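Local coordinates for beta-lactamase (Burkholderia cenocepacia, PDB 5E2G), which probably hydrolyses beta-lactam antibiotics to substituted beta-amino acids, as a member of the class C serine beta-lactamase family, at residues A69-D74 against Q166-L171; P92-K97 against G128-L133; R175-I180 against T185-P190; E270-P275 against P279-G284; A283-K288 against N312-T317. All coordinates share one frame; numbering follows the deposited sequence.

Contact 1: A69-D74 against Q166-L171; sequences ATLASD and QDFATL
Asp167 OD2 is gripped twice by Thr170, which pins the start of the helix whose first turn carries Phe168 and Leu171 against Leu71. The hydroxyl of Thr170 donates through OG1 to Asp167 OD2 at 2.7 Å, and Thr170 N reaches the same oxygen at 3.0 Å, the capping bond expected of a residue at the N-cap. Both donors approach from the anti side of the carboxylate and stand clear of its plane, the amide by 30°. Just ahead, Gln166 curls back until its OE1 takes the N-H of Asp167, an N to OE1 distance of 2.8 Å, which ties down the backbone of the capping residue as well. The amides at the helix start would be expected to favour the ionised form of Asp167.

Helices 64-77 and 168-180 belong to the helical part of the class C fold, and the first of them carries what appears to be the family's SxxK lysine. Between 69-74 and 166-171 a single methyl, Leu71 CD2, makes the contact. Leu71 CG is anti to the backbone N (chi1 -174°), which extends CD2 towards the other helix. Leu71 CD2 lies 4.0 Å from Leu171 CB and 4.1 Å from Leu171 CD1, the two leucines crossing at about a right angle. The same methyl approaches the Phe168 ring obliquely, Leu71 CD2 to Phe168 CE1 being 4.3 Å. Helix 150-164 packs against both leucines, with Thr160 and Met164 on Leu71 and Ala161 on Leu171. A thiocyanate ion, probably from the crystallisation liquor, lies about 4 Å from the Leu71 side chain.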
# COMPACT_ATOMS: atom_id res chain seq x y z
N ALA A 69 -7.33 0.21 3.19
CA ALA A 69 -7.63 -0.86 4.13
C ALA A 69 -7.77 -0.33 5.55
O ALA A 69 -8.64 -0.79 6.31
CB ALA A 69 -6.54 -1.93 4.07
N THR A 70 -6.93 0.63 5.93
CA THR A 70 -7.03 1.20 7.27
C THR A 70 -8.35 1.92 7.46
O THR A 70 -8.98 1.80 8.52
CB THR A 70 -5.86 2.16 7.50
OG1 THR A 70 -4.63 1.45 7.33
CG2 THR A 70 -5.91 2.73 8.91
N LEU A 71 -8.80 2.66 6.44
CA LEU A 71 -10.08 3.34 6.52
C LEU A 71 -11.23 2.34 6.68
O LEU A 71 -12.13 2.55 7.51
CB LEU A 71 -10.29 4.19 5.26
CG LEU A 71 -11.54 5.05 5.29
CD1 LEU A 71 -11.35 6.24 6.22
CD2 LEU A 71 -11.91 5.48 3.89
N ALA A 72 -11.20 1.25 5.90
CA ALA A 72 -12.24 0.23 6.00
C ALA A 72 -12.21 -0.44 7.36
O ALA A 72 -13.26 -0.74 7.94
CB ALA A 72 -12.07 -0.80 4.89
N SER A 73 -11.01 -0.67 7.88
CA SER A 73 -10.85 -1.22 9.22
C SER A 73 -11.41 -0.27 10.27
O SER A 73 -12.03 -0.71 11.25
CB SER A 73 -9.36 -1.50 9.47
OG SER A 73 -9.15 -2.20 10.67
N ASP A 74 -11.25 1.03 10.07
CA ASP A 74 -11.81 1.99 11.01
C ASP A 74 -13.33 1.98 10.98
O ASP A 74 -13.98 1.97 12.03
CB ASP A 74 -11.28 3.38 10.74
CG ASP A 74 -11.71 4.34 11.80
OD1 ASP A 74 -11.08 4.33 12.89
OD2 ASP A 74 -12.67 5.12 11.55
N GLN A 166 -19.79 9.30 3.16
CA GLN A 166 -18.92 10.40 2.76
C GLN A 166 -18.30 10.11 1.40
O GLN A 166 -18.26 8.96 0.93
CB GLN A 166 -17.85 10.66 3.82
CG GLN A 166 -16.98 11.89 3.57
CD GLN A 166 -17.78 13.17 3.40
OE1 GLN A 166 -18.11 13.58 2.28
NE2 GLN A 166 -18.08 13.83 4.50
N ASP A 167 -17.88 11.19 0.75
CA ASP A 167 -16.98 11.18 -0.39
C ASP A 167 -15.68 10.46 -0.03
O ASP A 167 -15.15 10.63 1.07
CB ASP A 167 -16.72 12.64 -0.80
CG ASP A 167 -15.70 12.79 -1.91
OD1 ASP A 167 -16.02 12.49 -3.08
OD2 ASP A 167 -14.59 13.28 -1.62
N PHE A 168 -15.16 9.64 -0.96
CA PHE A 168 -13.96 8.87 -0.64
C PHE A 168 -12.76 9.77 -0.36
O PHE A 168 -12.12 9.67 0.69
CB PHE A 168 -13.62 7.88 -1.76
CG PHE A 168 -12.33 7.16 -1.52
CD1 PHE A 168 -12.29 6.08 -0.65
CD2 PHE A 168 -11.15 7.60 -2.09
CE1 PHE A 168 -11.09 5.42 -0.38
CE2 PHE A 168 -9.95 6.96 -1.83
CZ PHE A 168 -9.92 5.87 -0.97
N ALA A 169 -12.41 10.65 -1.32
CA ALA A 169 -11.22 11.49 -1.16
C ALA A 169 -11.30 12.36 0.08
O ALA A 169 -10.27 12.62 0.73
CB ALA A 169 -11.00 12.35 -2.41
N THR A 170 -12.50 12.81 0.44
CA THR A 170 -12.71 13.58 1.67
C THR A 170 -12.39 12.75 2.90
O THR A 170 -11.78 13.25 3.85
CB THR A 170 -14.15 14.08 1.71
OG1 THR A 170 -14.39 14.91 0.57
CG2 THR A 170 -14.42 14.87 2.98
N LEU A 171 -12.80 11.49 2.92
CA LEU A 171 -12.50 10.61 4.05
C LEU A 171 -11.00 10.43 4.23
O LEU A 171 -10.52 10.29 5.36
CB LEU A 171 -13.17 9.26 3.86
CG LEU A 171 -14.67 9.15 4.10
CD1 LEU A 171 -15.21 7.86 3.53
CD2 LEU A 171 -14.96 9.26 5.59

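Contact 2: P92-K97 against G128-L133; sequences PELQGK and GLIRYL
Leu94 gives up the most surface here, pushing both its methyls against the helix that carries Ile130 and Leu133. Its CG is anti to the carbonyl carbon (chi1 -58°), and this aims the forked end at the first atoms of the Leu133 side chain. Leu94 CD1 sits 3.7 Å from Leu133 CB and 3.8 Å from Leu133 CD1. The second branch straddles the same carbon, Leu94 CD2 being 3.9 Å from Leu133 CB, so that Leu133 CB is held in the fork while the two side chains cross obliquely.

Ile130, one turn earlier on helix 126-135, meets the same CD2 methyl of Leu94 more loosely: Leu94 CD2 is 4.1 Å from Ile130 O and 4.4 Å from Ile130 CG2. That CG2 methyl is also where the exposed Glu93 touches, by the carbon of its carboxylate, Glu93 CD to Ile130 CG2 4.2 Å. Leu94 closes the short 3-10 segment 92-94 and opens a type II beta turn to Lys97, with Gly96 at the third position. Its backbone is held by that turn, Leu94 O receiving Lys97 N at 2.7 Å.

This loop follows helix 87-90, far from the centre of the chain, and Leu91 and Phe99 close the same apolar patch from the loop side. Met155 of helix 150-164 also packs on Leu133. Since apolar carbons make nearly all of the contact between loop and helix, the fit depends on shape and exclusion of water rather than direction, and the carboxylate of Glu93 can remain towards solvent at its border.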
# COMPACT_ATOMS: atom_id res chain seq x y z
N PRO A 92 -27.33 -1.95 -4.09
CA PRO A 92 -28.49 -2.85 -4.11
C PRO A 92 -28.79 -3.45 -5.47
O PRO A 92 -29.39 -4.53 -5.53
CB PRO A 92 -29.63 -1.94 -3.64
CG PRO A 92 -28.96 -0.85 -2.89
CD PRO A 92 -27.66 -0.62 -3.58
N GLU A 93 -28.42 -2.78 -6.56
CA GLU A 93 -28.69 -3.31 -7.89
C GLU A 93 -28.01 -4.66 -8.10
O GLU A 93 -28.57 -5.56 -8.74
CB GLU A 93 -28.23 -2.32 -8.96
CG GLU A 93 -28.84 -0.94 -8.87
CD GLU A 93 -28.98 -0.28 -10.24
OE1 GLU A 93 -29.29 -1.00 -11.21
OE2 GLU A 93 -28.76 0.95 -10.35
N LEU A 94 -26.79 -4.82 -7.57
CA LEU A 94 -25.99 -6.02 -7.76
C LEU A 94 -26.54 -7.22 -7.01
O LEU A 94 -26.01 -8.32 -7.19
CB LEU A 94 -24.55 -5.77 -7.33
CG LEU A 94 -23.83 -4.63 -8.04
CD1 LEU A 94 -22.37 -4.56 -7.60
CD2 LEU A 94 -23.96 -4.80 -9.54
N GLN A 95 -27.54 -7.04 -6.16
CA GLN A 95 -28.17 -8.18 -5.51
C GLN A 95 -28.73 -9.10 -6.58
O GLN A 95 -29.51 -8.68 -7.44
CB GLN A 95 -29.27 -7.71 -4.56
CG GLN A 95 -28.77 -6.80 -3.46
CD GLN A 95 -29.89 -6.17 -2.68
OE1 GLN A 95 -31.06 -6.47 -2.90
NE2 GLN A 95 -29.55 -5.28 -1.76
N GLY A 96 -28.32 -10.37 -6.52
CA GLY A 96 -28.60 -11.33 -7.57
C GLY A 96 -27.48 -11.49 -8.58
O GLY A 96 -27.54 -12.42 -9.40
N LYS A 97 -26.50 -10.66 -8.53
CA LYS A 97 -25.39 -10.75 -9.45
C LYS A 97 -24.16 -11.32 -8.75
O LYS A 97 -23.98 -11.13 -7.55
CB LYS A 97 -25.05 -9.38 -10.02
CG LYS A 97 -25.65 -9.12 -11.39
CD LYS A 97 -27.15 -9.30 -11.41
CE LYS A 97 -27.55 -10.58 -12.15
NZ LYS A 97 -26.80 -10.78 -13.42
N GLY A 128 -21.99 3.30 -15.40
CA GLY A 128 -21.26 2.32 -16.19
C GLY A 128 -20.46 1.35 -15.34
O GLY A 128 -20.32 0.17 -15.70
N LEU A 129 -19.92 1.83 -14.22
CA LEU A 129 -19.31 0.94 -13.24
C LEU A 129 -20.30 -0.12 -12.77
O LEU A 129 -20.01 -1.32 -12.80
CB LEU A 129 -18.78 1.75 -12.05
CG LEU A 129 -18.36 0.93 -10.83
CD1 LEU A 129 -17.22 0.02 -11.20
CD2 LEU A 129 -18.00 1.82 -9.66
N ILE A 130 -21.49 0.32 -12.34
CA ILE A 130 -22.54 -0.62 -11.97
C ILE A 130 -22.85 -1.53 -13.14
O ILE A 130 -23.11 -2.73 -12.97
CB ILE A 130 -23.79 0.14 -11.50
CG1 ILE A 130 -23.46 0.98 -10.26
CG2 ILE A 130 -24.92 -0.83 -11.23
CD1 ILE A 130 -23.11 0.16 -9.05
N ARG A 131 -22.82 -0.99 -14.36
CA ARG A 131 -22.98 -1.83 -15.54
C ARG A 131 -21.88 -2.88 -15.62
O ARG A 131 -22.14 -4.05 -15.92
CB ARG A 131 -23.00 -0.99 -16.81
CG ARG A 131 -24.32 -0.25 -17.05
CD ARG A 131 -24.43 0.28 -18.49
NE ARG A 131 -24.48 1.74 -18.55
CZ ARG A 131 -23.46 2.50 -18.95
NH1 ARG A 131 -22.31 1.94 -19.32
NH2 ARG A 131 -23.59 3.82 -18.98
N TYR A 132 -20.63 -2.48 -15.33
CA TYR A 132 -19.54 -3.44 -15.40
C TYR A 132 -19.66 -4.50 -14.32
O TYR A 132 -19.46 -5.70 -14.59
CB TYR A 132 -18.19 -2.74 -15.30
CG TYR A 132 -17.10 -3.75 -15.04
CD1 TYR A 132 -16.85 -4.78 -15.95
CD2 TYR A 132 -16.35 -3.71 -13.87
CE1 TYR A 132 -15.87 -5.73 -15.71
CE2 TYR A 132 -15.36 -4.65 -13.62
CZ TYR A 132 -15.12 -5.66 -14.54
OH TYR A 132 -14.14 -6.60 -14.29
N LEU A 133 -19.96 -4.10 -13.09
CA LEU A 133 -20.07 -5.08 -12.02
C LEU A 133 -21.21 -6.05 -12.25
O LEU A 133 -21.12 -7.23 -11.87
CB LEU A 133 -20.24 -4.37 -10.68
CG LEU A 133 -19.07 -3.48 -10.27
CD1 LEU A 133 -19.43 -2.62 -9.08
CD2 LEU A 133 -17.87 -4.34 -9.96

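Contact 3: R175-I180 against T185-P190; sequences RLFPAI and TYINVP
Thr185 lays its methyl on the face of Phe177 where the loop after helix 168-180 packs back on that helix, in the helical part of the class C fold. This is the tight part of the contact, a CH-pi interaction. Thr185 CG2 stands 3.6 Å from the centroid of the Phe177 ring, 10° off its normal, and the two side chains cross at about a right angle. Beside it the Thr185 carbonyl comes close to the ring, Thr185 O to Phe177 CD2 being 3.4 Å. With OG1 of Thr185 beside the backbone N (chi1 -58°), the CG2 branch falls anti to that N; this gives the methyl to the ring and leaves OG1 hydrogen-bonded with Asp228 and Thr224.

Further along, the packing slackens. Ile187 N lies near the plane of the Phe177 ring at its edge, 4.2 Å from Phe177 CE2, and is hydrogen-bonded to Glu173, as is Asn188 N. Tyr186 directs its CB away from the helix, on the partly exposed side. The helix is kinked at Pro178, whose N makes no bond to the preceding turn, and this proline and Asn188 are exposed. Pro190 CD rests 3.5 Å above the plane of the Tyr186 ring, over its centre.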
# COMPACT_ATOMS: atom_id res chain seq x y z
N ARG A 175 -9.97 12.96 7.27
CA ARG A 175 -10.17 12.02 8.36
C ARG A 175 -8.90 11.22 8.59
O ARG A 175 -8.22 11.42 9.60
CB ARG A 175 -11.34 11.09 8.05
CG ARG A 175 -12.04 10.48 9.25
CD ARG A 175 -13.09 9.39 8.85
NE ARG A 175 -13.37 8.43 9.92
CZ ARG A 175 -14.06 8.69 11.03
NH1 ARG A 175 -14.55 9.90 11.24
NH2 ARG A 175 -14.25 7.73 11.93
N LEU A 176 -8.56 10.32 7.67
CA LEU A 176 -7.48 9.37 7.93
C LEU A 176 -6.12 10.07 8.04
O LEU A 176 -5.43 9.93 9.05
CB LEU A 176 -7.44 8.30 6.84
CG LEU A 176 -6.34 7.24 7.05
CD1 LEU A 176 -6.60 6.46 8.32
CD2 LEU A 176 -6.20 6.29 5.87
N PHE A 177 -5.73 10.82 7.00
CA PHE A 177 -4.40 11.42 6.96
C PHE A 177 -4.13 12.34 8.15
O PHE A 177 -3.09 12.16 8.80
CB PHE A 177 -4.20 12.18 5.64
CG PHE A 177 -4.31 11.33 4.40
CD1 PHE A 177 -4.19 9.94 4.46
CD2 PHE A 177 -4.52 11.92 3.17
CE1 PHE A 177 -4.29 9.18 3.32
CE2 PHE A 177 -4.62 11.16 2.02
CZ PHE A 177 -4.50 9.79 2.10
N PRO A 178 -5.00 13.30 8.49
CA PRO A 178 -4.71 14.13 9.67
C PRO A 178 -4.72 13.34 10.97
O PRO A 178 -4.07 13.76 11.93
CB PRO A 178 -5.83 15.19 9.65
CG PRO A 178 -6.89 14.61 8.81
CD PRO A 178 -6.20 13.78 7.79
N ALA A 179 -5.44 12.22 11.04
CA ALA A 179 -5.44 11.46 12.28
C ALA A 179 -4.14 10.70 12.50
O ALA A 179 -3.85 10.32 13.64
CB ALA A 179 -6.60 10.49 12.29
N ILE A 180 -3.39 10.44 11.43
CA ILE A 180 -2.01 9.96 11.54
C ILE A 180 -1.02 11.11 11.57
O ILE A 180 0.17 10.88 11.81
CB ILE A 180 -1.65 9.02 10.37
CG1 ILE A 180 -2.81 8.09 10.03
CG2 ILE A 180 -0.39 8.20 10.69
CD1 ILE A 180 -2.72 6.76 10.69
N THR A 185 0.25 14.42 2.34
CA THR A 185 -0.29 13.21 1.73
C THR A 185 -1.61 13.57 1.08
O THR A 185 -2.46 14.20 1.71
CB THR A 185 -0.48 12.11 2.78
OG1 THR A 185 0.76 11.83 3.42
CG2 THR A 185 -1.01 10.84 2.14
N TYR A 186 -1.78 13.19 -0.19
CA TYR A 186 -2.92 13.64 -0.97
C TYR A 186 -3.48 12.52 -1.83
O TYR A 186 -2.74 11.70 -2.37
CB TYR A 186 -2.55 14.82 -1.88
CG TYR A 186 -1.80 15.90 -1.14
CD1 TYR A 186 -2.46 16.76 -0.27
CD2 TYR A 186 -0.43 16.05 -1.30
CE1 TYR A 186 -1.78 17.75 0.41
CE2 TYR A 186 0.26 17.04 -0.62
CZ TYR A 186 -0.42 17.88 0.24
OH TYR A 186 0.26 18.86 0.92
N ILE A 187 -4.81 12.51 -1.97
CA ILE A 187 -5.42 11.87 -3.12
C ILE A 187 -5.43 12.83 -4.30
O ILE A 187 -5.04 12.48 -5.42
CB ILE A 187 -6.84 11.39 -2.78
CG1 ILE A 187 -6.81 10.33 -1.67
CG2 ILE A 187 -7.55 10.86 -4.01
CD1 ILE A 187 -6.03 9.09 -2.04
N ASN A 188 -5.85 14.06 -4.05
CA ASN A 188 -5.82 15.16 -5.02
C ASN A 188 -4.76 16.15 -4.56
O ASN A 188 -4.91 16.77 -3.50
CB ASN A 188 -7.19 15.81 -5.13
CG ASN A 188 -8.26 14.84 -5.55
OD1 ASN A 188 -9.22 14.59 -4.81
ND2 ASN A 188 -8.10 14.25 -6.73
N VAL A 189 -3.69 16.29 -5.33
CA VAL A 189 -2.61 17.19 -4.93
C VAL A 189 -3.05 18.64 -5.15
O VAL A 189 -3.50 18.98 -6.26
CB VAL A 189 -1.34 16.88 -5.72
CG1 VAL A 189 -0.23 17.85 -5.34
CG2 VAL A 189 -0.90 15.44 -5.47
N PRO A 190 -2.94 19.50 -4.14
CA PRO A 190 -3.44 20.88 -4.27
C PRO A 190 -2.51 21.74 -5.11
O PRO A 190 -1.34 21.42 -5.33
CB PRO A 190 -3.48 21.38 -2.83
CG PRO A 190 -3.25 20.19 -1.96
CD PRO A 190 -2.45 19.24 -2.78

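Contact 4: E270-P275 against P279-G284; sequences EQYPYP and PTLLAG
Tyr272 lays its ring from strand 270-273 against helix 279-284, with a methyl at CD1, another at CD2 and a glycine at the hydroxyl end. Thr280 CG2 lies 3.5 Å from Tyr272 CD1, and Leu281 CD2 lies 3.5 Å from Tyr272 CD2; both approach the ring obliquely. At the far end Tyr272 OH comes within 3.1 Å of Gly284 CA, on the side toward which a CB would point; the lack of a side chain at Gly284 lets the phenol oxygen come this close. With chi1 at -51°, the ring of Tyr272 swings to the side of its own backbone N, which carries it out from the strand and across the helix.

Behind this first shell, the segments run nearly antiparallel, their axes 9.8 Å apart at closest with 155° between directions. Gly284 N bonds to Thr280 O at 3.1 Å, joining two of the residues that touch the ring. Strand 270-273 is itself held in the large antiparallel sheet of the class C fold, with backbone bonds from Glu270 to Asn312 and from Tyr272 to Trp310. Leu281 is backed by Val348 and Tyr352 of helix 344-357.

At the polar margin a water donates to Gly284 O at 2.6 Å and, weakly, to Glu270 OE1 at 3.4 Å; Glu270 OE2 is in a salt bridge with Arg146. Chemically, then, strand and helix are joined by an aromatic ring packed among methyls, while Gly284 O at the helix end receives a water's hydrogen bond.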
# COMPACT_ATOMS: atom_id res chain seq x y z
N GLU A 270 0.73 -7.72 3.47
CA GLU A 270 1.20 -9.09 3.26
C GLU A 270 2.32 -9.35 4.26
O GLU A 270 3.12 -8.46 4.54
CB GLU A 270 1.66 -9.27 1.81
CG GLU A 270 0.61 -8.79 0.79
CD GLU A 270 1.21 -8.30 -0.53
OE1 GLU A 270 2.45 -8.31 -0.67
OE2 GLU A 270 0.43 -7.90 -1.42
N GLN A 271 2.37 -10.56 4.82
CA GLN A 271 3.27 -10.78 5.94
C GLN A 271 3.87 -12.17 5.90
O GLN A 271 3.41 -13.06 5.17
CB GLN A 271 2.57 -10.55 7.28
CG GLN A 271 1.74 -11.71 7.71
CD GLN A 271 1.01 -11.47 9.01
OE1 GLN A 271 0.61 -12.42 9.69
NE2 GLN A 271 0.81 -10.22 9.38
N TYR A 272 4.93 -12.34 6.70
CA TYR A 272 5.70 -13.57 6.80
C TYR A 272 6.14 -13.70 8.25
O TYR A 272 6.33 -12.69 8.92
CB TYR A 272 6.92 -13.55 5.86
CG TYR A 272 6.57 -13.19 4.44
CD1 TYR A 272 6.25 -14.18 3.52
CD2 TYR A 272 6.50 -11.87 4.03
CE1 TYR A 272 5.90 -13.86 2.22
CE2 TYR A 272 6.15 -11.53 2.74
CZ TYR A 272 5.85 -12.53 1.83
OH TYR A 272 5.50 -12.21 0.55
N PRO A 273 6.30 -14.93 8.76
CA PRO A 273 6.84 -15.08 10.11
C PRO A 273 8.20 -14.42 10.22
O PRO A 273 9.00 -14.45 9.28
CB PRO A 273 6.94 -16.60 10.30
CG PRO A 273 6.16 -17.19 9.21
CD PRO A 273 6.09 -16.22 8.09
N TYR A 274 8.46 -13.79 11.36
CA TYR A 274 9.77 -13.21 11.63
C TYR A 274 10.46 -13.98 12.75
O TYR A 274 9.83 -14.30 13.75
CB TYR A 274 9.65 -11.74 12.00
CG TYR A 274 10.99 -11.06 12.15
CD1 TYR A 274 11.63 -10.52 11.04
CD2 TYR A 274 11.62 -10.99 13.38
CE1 TYR A 274 12.85 -9.90 11.16
CE2 TYR A 274 12.86 -10.37 13.51
CZ TYR A 274 13.47 -9.83 12.40
OH TYR A 274 14.69 -9.21 12.50
N PRO A 275 11.77 -14.27 12.59
CA PRO A 275 12.70 -13.92 11.50
C PRO A 275 12.36 -14.59 10.17
O PRO A 275 11.77 -15.67 10.16
CB PRO A 275 14.06 -14.44 12.02
CG PRO A 275 13.86 -14.71 13.48
CD PRO A 275 12.42 -15.08 13.63
N PRO A 279 14.90 -15.95 0.68
CA PRO A 279 14.10 -16.66 -0.32
C PRO A 279 12.61 -16.60 -0.05
O PRO A 279 11.82 -16.62 -0.99
CB PRO A 279 14.63 -18.10 -0.24
CG PRO A 279 16.00 -17.97 0.32
CD PRO A 279 15.96 -16.81 1.25
N THR A 280 12.21 -16.50 1.22
CA THR A 280 10.78 -16.38 1.51
C THR A 280 10.22 -15.08 0.96
O THR A 280 9.14 -15.07 0.36
CB THR A 280 10.55 -16.46 3.02
OG1 THR A 280 10.87 -17.77 3.47
CG2 THR A 280 9.11 -16.19 3.32
N LEU A 281 10.96 -13.98 1.13
CA LEU A 281 10.49 -12.68 0.64
C LEU A 281 10.56 -12.61 -0.87
O LEU A 281 9.65 -12.08 -1.51
CB LEU A 281 11.33 -11.56 1.24
CG LEU A 281 11.30 -11.49 2.76
CD1 LEU A 281 12.25 -10.41 3.23
CD2 LEU A 281 9.89 -11.21 3.26
N LEU A 282 11.63 -13.14 -1.46
CA LEU A 282 11.74 -13.13 -2.91
C LEU A 282 10.58 -13.90 -3.54
O LEU A 282 9.96 -13.42 -4.49
CB LEU A 282 13.09 -13.72 -3.35
CG LEU A 282 14.35 -13.08 -2.74
CD1 LEU A 282 15.59 -13.87 -3.08
CD2 LEU A 282 14.51 -11.65 -3.20
N ALA A 283 10.26 -15.08 -3.00
CA ALA A 283 9.18 -15.89 -3.55
C ALA A 283 7.83 -15.20 -3.38
O ALA A 283 6.98 -15.26 -4.28
CB ALA A 283 9.16 -17.26 -2.88
N GLY A 284 7.63 -14.54 -2.24
CA GLY A 284 6.37 -13.85 -1.99
C GLY A 284 6.19 -12.59 -2.80
O GLY A 284 5.06 -12.21 -3.10
O HOH W 1 3.61 -10.08 -3.33

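Contact 5: A283-K288 against N312-T317; sequences AGNAPK and NKTGST
Strand 309-316 carries Lys313-Thr314-Gly315, consistent with the K(T/S)G motif of serine beta-lactamases, and residues 285-286, between helices 278-284 and 287-291, lie against the side of this strand that faces away from the lysine. Asn285, the first residue to leave the helical conformation, does all the touching for segment 283-288. Its amide comes at that of Asn312 from the opposite direction, the two planes 67° apart. As modelled, Asn285 OD1 and Asn312 ND2 are 3.5 Å apart, but both amides are probably turned over, and which atoms truly face each other is doubtful. Thr314 has OG1 between the backbone N and the carbonyl carbon (chi1 43°), which points its methyl to the Asn285 amide; Thr314 CG2 lies 3.9 Å from the atom modelled as Asn285 ND2.

Lys313 heads the other way. Its NZ donates to Thr314 O at 2.6 Å, tilted 19° from the carbonyl plane, and also pairs with the hydroxyl of Tyr148, while its chain rests on Ser62, the serine of the likely SxxK motif.

In the fold, Ile344, Glu345 and Val348 of helix 344-357 pack on Asn285. The strand runs between 270-273, which bonds Asn312 through Glu270, and 321-327, which bonds Lys313 and Gly315 through Val324 and Thr322.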
# COMPACT_ATOMS: atom_id res chain seq x y z
N ALA A 283 10.26 -15.08 -3.00
CA ALA A 283 9.18 -15.89 -3.55
C ALA A 283 7.83 -15.20 -3.38
O ALA A 283 6.98 -15.26 -4.28
CB ALA A 283 9.16 -17.26 -2.88
N GLY A 284 7.63 -14.54 -2.24
CA GLY A 284 6.37 -13.85 -1.99
C GLY A 284 6.19 -12.59 -2.80
O GLY A 284 5.06 -12.21 -3.10
N ASN A 285 7.29 -11.94 -3.19
CA ASN A 285 7.21 -10.75 -4.03
C ASN A 285 7.52 -11.06 -5.49
O ASN A 285 7.73 -10.13 -6.27
CB ASN A 285 8.16 -9.67 -3.51
CG ASN A 285 7.76 -9.19 -2.14
OD1 ASN A 285 8.41 -9.50 -1.14
ND2 ASN A 285 6.66 -8.45 -2.07
N ALA A 286 7.52 -12.33 -5.87
CA ALA A 286 7.87 -12.73 -7.21
C ALA A 286 6.74 -12.40 -8.18
O ALA A 286 5.58 -12.29 -7.78
CB ALA A 286 8.18 -14.23 -7.25
N PRO A 287 7.07 -12.24 -9.47
CA PRO A 287 6.03 -11.96 -10.48
C PRO A 287 4.87 -12.93 -10.47
O PRO A 287 3.74 -12.52 -10.74
CB PRO A 287 6.80 -12.04 -11.80
CG PRO A 287 8.22 -11.75 -11.43
CD PRO A 287 8.43 -12.28 -10.06
N LYS A 288 5.12 -14.21 -10.16
CA LYS A 288 4.05 -15.19 -10.09
C LYS A 288 2.95 -14.76 -9.12
O LYS A 288 1.77 -14.99 -9.36
CB LYS A 288 4.59 -16.56 -9.66
CG LYS A 288 3.48 -17.57 -9.31
CD LYS A 288 4.01 -18.84 -8.65
CE LYS A 288 4.72 -19.75 -9.64
NZ LYS A 288 6.08 -19.27 -10.02
N ASN A 312 4.86 -6.21 4.81
CA ASN A 312 5.34 -5.38 3.70
C ASN A 312 4.24 -5.14 2.66
O ASN A 312 3.16 -5.73 2.71
CB ASN A 312 6.61 -5.96 3.05
CG ASN A 312 6.38 -7.29 2.32
OD1 ASN A 312 5.27 -7.83 2.28
ND2 ASN A 312 7.45 -7.81 1.74
N LYS A 313 4.55 -4.25 1.73
CA LYS A 313 3.70 -3.99 0.57
C LYS A 313 4.53 -3.29 -0.49
O LYS A 313 5.30 -2.38 -0.17
CB LYS A 313 2.48 -3.14 0.94
CG LYS A 313 1.57 -2.83 -0.22
CD LYS A 313 0.77 -4.05 -0.60
CE LYS A 313 0.06 -3.83 -1.93
NZ LYS A 313 0.97 -4.02 -3.10
N THR A 314 4.36 -3.71 -1.74
CA THR A 314 4.98 -3.07 -2.89
C THR A 314 4.01 -2.12 -3.58
O THR A 314 2.79 -2.24 -3.46
CB THR A 314 5.44 -4.13 -3.90
OG1 THR A 314 4.42 -5.11 -4.03
CG2 THR A 314 6.73 -4.79 -3.45
N GLY A 315 4.57 -1.18 -4.33
CA GLY A 315 3.79 -0.28 -5.16
C GLY A 315 4.54 0.10 -6.42
O GLY A 315 5.73 0.39 -6.36
N SER A 316 3.85 0.10 -7.57
CA SER A 316 4.49 0.44 -8.83
C SER A 316 3.50 1.18 -9.71
O SER A 316 2.48 0.62 -10.10
CB SER A 316 4.99 -0.81 -9.57
OG SER A 316 6.05 -1.45 -8.87
N THR A 317 3.82 2.44 -10.04
CA THR A 317 3.15 3.15 -11.11
C THR A 317 4.07 3.23 -12.32
O THR A 317 5.20 2.74 -12.32
CB THR A 317 2.72 4.55 -10.65
OG1 THR A 317 3.88 5.31 -10.30
CG2 THR A 317 1.82 4.45 -9.45

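In the fold
Contacts 1 and 3 share helix 168-180, touch through the Asp74-Arg175 salt bridge, and lie buried in the helical part of the molecule. Contacts 4 and 5 form the second pair, on the opposite side of the chain's centre: they share Ala283 and Gly284 and reach neighbouring strands of the same sheet, linked by the backbone bond between Glu270 and Asn312. Contact 2 stands alone, nested in the loop that contact 1 closes, its centre about 27 Å from that of the chain, and is the least buried. Chemistry follows place: leucine packing between helices in contact 1 and loop-to-helix in contact 2, aromatic-methyl packing in 3 and 4, and amides beside the strand with the probable K(T/S)G motif in 5.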